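Local atomic coordinates of serine proteinase inhibitor A (Sagittaria sagittifolia, PDB entry 3E8L), a protein that probably inhibits trypsin and chymotrypsin simultaneously through two reactive sites, and kallikrein only weakly. Residues D17-N22 with P77-G82; Y30-A35 with V67-S72. The protein carries 2 engineered substitutions. All coordinates share one frame; numbering follows the deposited sequence.

Interaction 1: D17-N22 with P77-G82; sequences DAVQLN and PVMQLG
Gln-20 and Val-78 form a single beta bridge between two loops of the beta-trefoil: segment 17-22, in the loop that precedes strand 30-34, and segment 77-82, in the loop that leads from strand 67-70 to strand 84-89. Residue numbers run in opposite senses across it, Val-19 lying opposite Met-79 and Leu-21 opposite Pro-77. Two nearly straight backbone hydrogen bonds flank the bridge: Met-79 N donates a hydrogen bond to Val-19 O at 2.8 Å, and Leu-21 N binds Pro-77 O at the same 2.8 Å. The first donor meets its oxygen almost end-on, whereas the second comes from above the plane of the proline carbonyl. Each oxygen also takes a CA-H contact, Val-19 O from Val-78 CA at 3.5 Å and Pro-77 O from Gln-20 CA at 3.6 Å.

Side chains add an apolar layer on the inner side. In both Val-19 and Met-79 the chain leaves anti to the backbone nitrogen (chi1 171° for CG1 and CG respectively), and the two lie next to each other, pointing the same way, against Phe-69 and Phe-181. Leu-21 crosses Met-79 at about a right angle, its CD1 3.9 Å from Met-79 CB. Several other methyl approaches are modelled too short to be trusted in detail. The bond to CB of Gln-20, by contrast, points away from 77-82, though CB itself stays near Pro-77 O.

Val-11 makes backbone hydrogen bonds with both Val-19 and Met-79, and Asp-17 forms a salt bridge with Lys-183. Another protein's chain packs on Gln-80 and Leu-81.

The chemistry thus divides the work: main-chain bonds, which depend little on side-chain identity, set the register of two irregular segments, while buried valine, leucine and methionine groups fasten them to the barrel's aromatic residues.

Interaction 2: Y30-A35 with V67-S72; sequences YTIQSA and VGFSAS
Tyr-30 and Phe-69 both place CG anti to their carbonyl carbon (chi1 near -55° in each), and these torsions bring the rings together across strands 30-34 and 67-70. The planes differ by 30° but are slid apart, with centroids 5.8 Å from each other, so overlap is slight; Tyr-30 CD1 comes 3.5 Å from Phe-69 CE2, at the edge of the phenylalanine ring. Ile-32, with CD1 swung out by an anti chi2, reaches the same ring's edge, CD1 lying 4.2 Å from Phe-69 CE1 and 3.9 Å from Val-67 CG2.

The backbones meet in one antiparallel hydrogen-bonded pair: Val-67 N donates to Tyr-30 O at 2.6 Å, and Tyr-30 N to Val-67 O at 3.2 Å. Because the strand axes make an angle of 103°, the pairing stops there. Phe-87 meets the Phe-69 ring edge-to-face, and Phe-181 stands nearly perpendicular to it. A leucine in place of Phe-69 would probably leave Tyr-30 CD1 and the Ile-32 methyl without their shared ring edge and open a gap beside these aromatics. Chemically, a single polar clasp joins diverging strands of the trefoil, and buried hydrocarbon fills the angle between them.

The segments follow one another as 17-22, 30-35, 67-72 and 77-82, so interaction 1 brackets interaction 2 along the chain, and their centres lie about 9 Å apart. Interaction 2 is the deeper, joining strand 30-34, which pairs with 179-183, to strand 67-70 at the edge of a four-stranded sheet; interaction 1 ties the flanking loops nearer the surface. Two probable hydrogen bonds connect them, Asn-22 N to Phe-69 O at 2.7 Å and Gln-20 N to Tyr-30 OH at 2.9 Å, and Leu-21 CD1 packs on Phe-69 CB at 3.6 Å. These two loops of the inhibitor are thus held against the buried Phe-69 and Tyr-30.

Interaction 1: D17-N22 with P77-G82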
loop_
_atom_site.group_PDB
_atom_site.type_symbol
_atom_site.label_atom_id
_atom_site.label_comp_id
_atom_site.label_asym_id
_atom_site.label_seq_id
_atom_site.Cartn_x
_atom_site.Cartn_y
_atom_site.Cartn_z
ATOM N N ASP A 17 -15.252 -14.539 15.199
ATOM C CA ASP A 17 -15.123 -13.167 15.671
ATOM C C ASP A 17 -14.660 -12.255 14.530
ATOM O O ASP A 17 -13.832 -12.640 13.703
ATOM C CB ASP A 17 -14.140 -13.074 16.832
ATOM C CG ASP A 17 -14.594 -13.845 18.070
ATOM O OD1 ASP A 17 -15.814 -13.867 18.397
ATOM O OD2 ASP A 17 -13.704 -14.417 18.746
ATOM N N ALA A 18 -15.172 -11.037 14.497
ATOM C CA ALA A 18 -14.808 -10.124 13.442
ATOM C C ALA A 18 -13.291 -9.900 13.421
ATOM O O ALA A 18 -12.640 -9.764 14.461
ATOM C CB ALA A 18 -15.565 -8.805 13.587
ATOM N N VAL A 19 -12.730 -9.871 12.219
ATOM C CA VAL A 19 -11.315 -9.637 12.056
ATOM C C VAL A 19 -11.031 -8.163 12.319
ATOM O O VAL A 19 -11.562 -7.269 11.647
ATOM C CB VAL A 19 -10.852 -10.073 10.663
ATOM C CG1 VAL A 19 -9.405 -9.618 10.405
ATOM C CG2 VAL A 19 -10.993 -11.594 10.523
ATOM N N GLN A 20 -10.196 -7.910 13.311
ATOM C CA GLN A 20 -9.902 -6.530 13.693
ATOM C C GLN A 20 -8.784 -5.906 12.873
ATOM O O GLN A 20 -7.799 -6.568 12.527
ATOM C CB GLN A 20 -9.610 -6.441 15.186
ATOM C CG GLN A 20 -10.848 -6.717 16.033
ATOM C CD GLN A 20 -10.491 -7.050 17.438
ATOM O OE1 GLN A 20 -9.703 -6.351 18.073
ATOM N NE2 GLN A 20 -11.075 -8.113 17.950
ATOM N N LEU A 21 -8.959 -4.629 12.555
ATOM C CA LEU A 21 -7.932 -3.858 11.875
ATOM C C LEU A 21 -6.889 -3.274 12.826
ATOM O O LEU A 21 -7.134 -3.069 14.024
ATOM C CB LEU A 21 -8.560 -2.712 11.076
ATOM C CG LEU A 21 -9.188 -2.916 9.694
ATOM C CD1 LEU A 21 -8.809 -4.227 9.009
ATOM C CD2 LEU A 21 -10.643 -2.757 9.757
ATOM N N ASN A 22 -5.727 -2.983 12.262
ATOM C CA ASN A 22 -4.688 -2.280 12.986
ATOM C C ASN A 22 -4.912 -0.767 12.977
ATOM O O ASN A 22 -4.712 -0.100 11.966
ATOM C CB ASN A 22 -3.316 -2.629 12.420
ATOM C CG ASN A 22 -2.255 -1.643 12.849
ATOM O OD1 ASN A 22 -2.405 -0.972 13.870
ATOM N ND2 ASN A 22 -1.184 -1.545 12.080
ATOM N N PRO A 77 -13.175 -0.109 12.896
ATOM C CA PRO A 77 -12.083 -1.008 13.339
ATOM C C PRO A 77 -12.140 -2.477 12.874
ATOM O O PRO A 77 -11.329 -3.290 13.323
ATOM C CB PRO A 77 -12.200 -0.962 14.878
ATOM C CG PRO A 77 -13.154 0.161 15.182
ATOM C CD PRO A 77 -14.056 0.253 14.015
ATOM N N VAL A 78 -13.062 -2.821 11.987
ATOM C CA VAL A 78 -13.263 -4.213 11.639
ATOM C C VAL A 78 -13.154 -4.399 10.135
ATOM O O VAL A 78 -13.561 -3.529 9.382
ATOM C CB VAL A 78 -14.629 -4.726 12.211
ATOM C CG1 VAL A 78 -15.675 -4.918 11.134
ATOM C CG2 VAL A 78 -14.425 -5.997 12.981
ATOM N N MET A 79 -12.586 -5.516 9.692
ATOM C CA MET A 79 -12.448 -5.776 8.263
ATOM C C MET A 79 -13.823 -6.067 7.666
ATOM O O MET A 79 -14.541 -6.934 8.167
ATOM C CB MET A 79 -11.444 -6.921 8.010
ATOM C CG MET A 79 -11.382 -7.416 6.589
ATOM S SD MET A 79 -10.085 -8.593 6.100
ATOM C CE MET A 79 -9.182 -8.940 7.579
ATOM N N GLN A 80 -14.194 -5.325 6.617
ATOM C CA GLN A 80 -15.505 -5.508 5.968
ATOM C C GLN A 80 -15.400 -6.195 4.614
ATOM O O GLN A 80 -14.517 -5.877 3.826
ATOM C CB GLN A 80 -16.273 -4.186 5.835
ATOM C CG GLN A 80 -16.937 -3.684 7.123
ATOM C CD GLN A 80 -17.294 -2.186 7.076
ATOM O OE1 GLN A 80 -16.777 -1.428 6.229
ATOM N NE2 GLN A 80 -18.178 -1.752 7.989
ATOM N N LEU A 81 -16.312 -7.133 4.358
ATOM C CA LEU A 81 -16.392 -7.853 3.086
ATOM C C LEU A 81 -16.412 -6.917 1.895
ATOM O O LEU A 81 -17.129 -5.929 1.887
ATOM C CB LEU A 81 -17.633 -8.731 3.062
ATOM C CG LEU A 81 -17.529 -10.254 3.144
ATOM C CD1 LEU A 81 -16.197 -10.748 3.578
ATOM C CD2 LEU A 81 -18.627 -10.785 4.039
ATOM N N GLY A 82 -15.572 -7.206 0.912
ATOM C CA GLY A 82 -15.507 -6.396 -0.294
ATOM C C GLY A 82 -14.609 -5.180 -0.177
ATOM O O GLY A 82 -14.288 -4.533 -1.188
#

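Interaction 2: Y30-A35 with V67-S72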
loop_
_atom_site.group_PDB
_atom_site.type_symbol
_atom_site.label_atom_id
_atom_site.label_comp_id
_atom_site.label_asym_id
_atom_site.label_seq_id
_atom_site.Cartn_x
_atom_site.Cartn_y
_atom_site.Cartn_z
ATOM N N TYR A 30 -3.312 -11.947 12.737
ATOM C CA TYR A 30 -3.929 -13.166 12.216
ATOM C C TYR A 30 -2.937 -13.870 11.310
ATOM O O TYR A 30 -2.192 -13.226 10.594
ATOM C CB TYR A 30 -5.210 -12.829 11.434
ATOM C CG TYR A 30 -6.228 -12.105 12.296
ATOM C CD1 TYR A 30 -6.133 -10.737 12.514
ATOM C CD2 TYR A 30 -7.244 -12.800 12.930
ATOM C CE1 TYR A 30 -7.026 -10.085 13.322
ATOM C CE2 TYR A 30 -8.163 -12.146 13.737
ATOM C CZ TYR A 30 -8.050 -10.792 13.931
ATOM O OH TYR A 30 -8.951 -10.148 14.745
ATOM N N THR A 31 -2.912 -15.192 11.361
ATOM C CA THR A 31 -2.304 -15.949 10.279
ATOM C C THR A 31 -3.374 -16.192 9.223
ATOM O O THR A 31 -4.575 -16.129 9.516
ATOM C CB THR A 31 -1.668 -17.274 10.775
ATOM O OG1 THR A 31 -2.644 -18.064 11.469
ATOM C CG2 THR A 31 -0.487 -16.988 11.717
ATOM N N ILE A 32 -2.955 -16.435 7.993
ATOM C CA ILE A 32 -3.901 -16.710 6.919
ATOM C C ILE A 32 -3.728 -18.182 6.519
ATOM O O ILE A 32 -2.713 -18.567 5.967
ATOM C CB ILE A 32 -3.741 -15.704 5.731
ATOM C CG1 ILE A 32 -3.928 -14.248 6.204
ATOM C CG2 ILE A 32 -4.691 -16.035 4.607
ATOM C CD1 ILE A 32 -3.684 -13.175 5.128
ATOM N N GLN A 33 -4.707 -19.009 6.852
ATOM C CA GLN A 33 -4.608 -20.446 6.625
ATOM C C GLN A 33 -5.412 -20.842 5.409
ATOM O O GLN A 33 -6.507 -20.336 5.217
ATOM C CB GLN A 33 -5.116 -21.221 7.843
ATOM C CG GLN A 33 -4.013 -21.837 8.740
ATOM C CD GLN A 33 -3.300 -20.802 9.633
ATOM O OE1 GLN A 33 -3.898 -19.807 10.042
ATOM N NE2 GLN A 33 -2.024 -21.042 9.936
ATOM N N SER A 34 -4.874 -21.737 4.585
ATOM C CA SER A 34 -5.661 -22.350 3.513
ATOM C C SER A 34 -6.775 -23.200 4.102
ATOM O O SER A 34 -6.543 -23.997 5.013
ATOM C CB SER A 34 -4.791 -23.205 2.603
ATOM O OG SER A 34 -5.604 -24.039 1.789
ATOM N N ALA A 35 -7.984 -23.017 3.590
ATOM C CA ALA A 35 -9.150 -23.697 4.128
ATOM C C ALA A 35 -9.484 -24.960 3.352
ATOM O O ALA A 35 -10.608 -25.447 3.404
ATOM C CB ALA A 35 -10.340 -22.757 4.154
ATOM N N VAL A 67 -0.178 -11.567 10.218
ATOM C CA VAL A 67 -0.483 -10.481 9.301
ATOM C C VAL A 67 -1.330 -9.421 9.992
ATOM O O VAL A 67 -2.294 -9.732 10.670
ATOM C CB VAL A 67 -1.257 -10.974 8.055
ATOM C CG1 VAL A 67 -1.314 -9.879 6.981
ATOM C CG2 VAL A 67 -0.657 -12.261 7.483
ATOM N N GLY A 68 -0.970 -8.157 9.801
ATOM C CA GLY A 68 -1.783 -7.029 10.260
ATOM C C GLY A 68 -2.531 -6.447 9.077
ATOM O O GLY A 68 -2.013 -6.422 7.948
ATOM N N PHE A 69 -3.746 -5.981 9.331
ATOM C CA PHE A 69 -4.612 -5.452 8.285
ATOM C C PHE A 69 -4.862 -3.989 8.536
ATOM O O PHE A 69 -5.245 -3.589 9.635
ATOM C CB PHE A 69 -5.936 -6.211 8.242
ATOM C CG PHE A 69 -5.769 -7.699 8.136
ATOM C CD1 PHE A 69 -5.156 -8.270 7.009
ATOM C CD2 PHE A 69 -6.197 -8.532 9.172
ATOM C CE1 PHE A 69 -4.982 -9.650 6.915
ATOM C CE2 PHE A 69 -6.033 -9.914 9.083
ATOM C CZ PHE A 69 -5.422 -10.469 7.950
ATOM N N SER A 70 -4.632 -3.162 7.533
ATOM C CA SER A 70 -4.805 -1.746 7.776
ATOM C C SER A 70 -5.487 -1.018 6.633
ATOM O O SER A 70 -5.617 -1.553 5.535
ATOM C CB SER A 70 -3.486 -1.113 8.219
ATOM O OG SER A 70 -2.587 -1.044 7.159
ATOM N N ALA A 71 -5.953 0.192 6.911
ATOM C CA ALA A 71 -6.815 0.936 5.997
ATOM C C ALA A 71 -6.589 2.418 6.221
ATOM O O ALA A 71 -5.942 2.792 7.191
ATOM C CB ALA A 71 -8.272 0.579 6.260
ATOM N N SER A 72 -7.130 3.266 5.352
ATOM C CA SER A 72 -6.985 4.706 5.546
ATOM C C SER A 72 -7.707 5.192 6.789
ATOM O O SER A 72 -8.712 4.605 7.214
ATOM C CB SER A 72 -7.501 5.469 4.345
ATOM O OG SER A 72 -6.516 5.476 3.344
#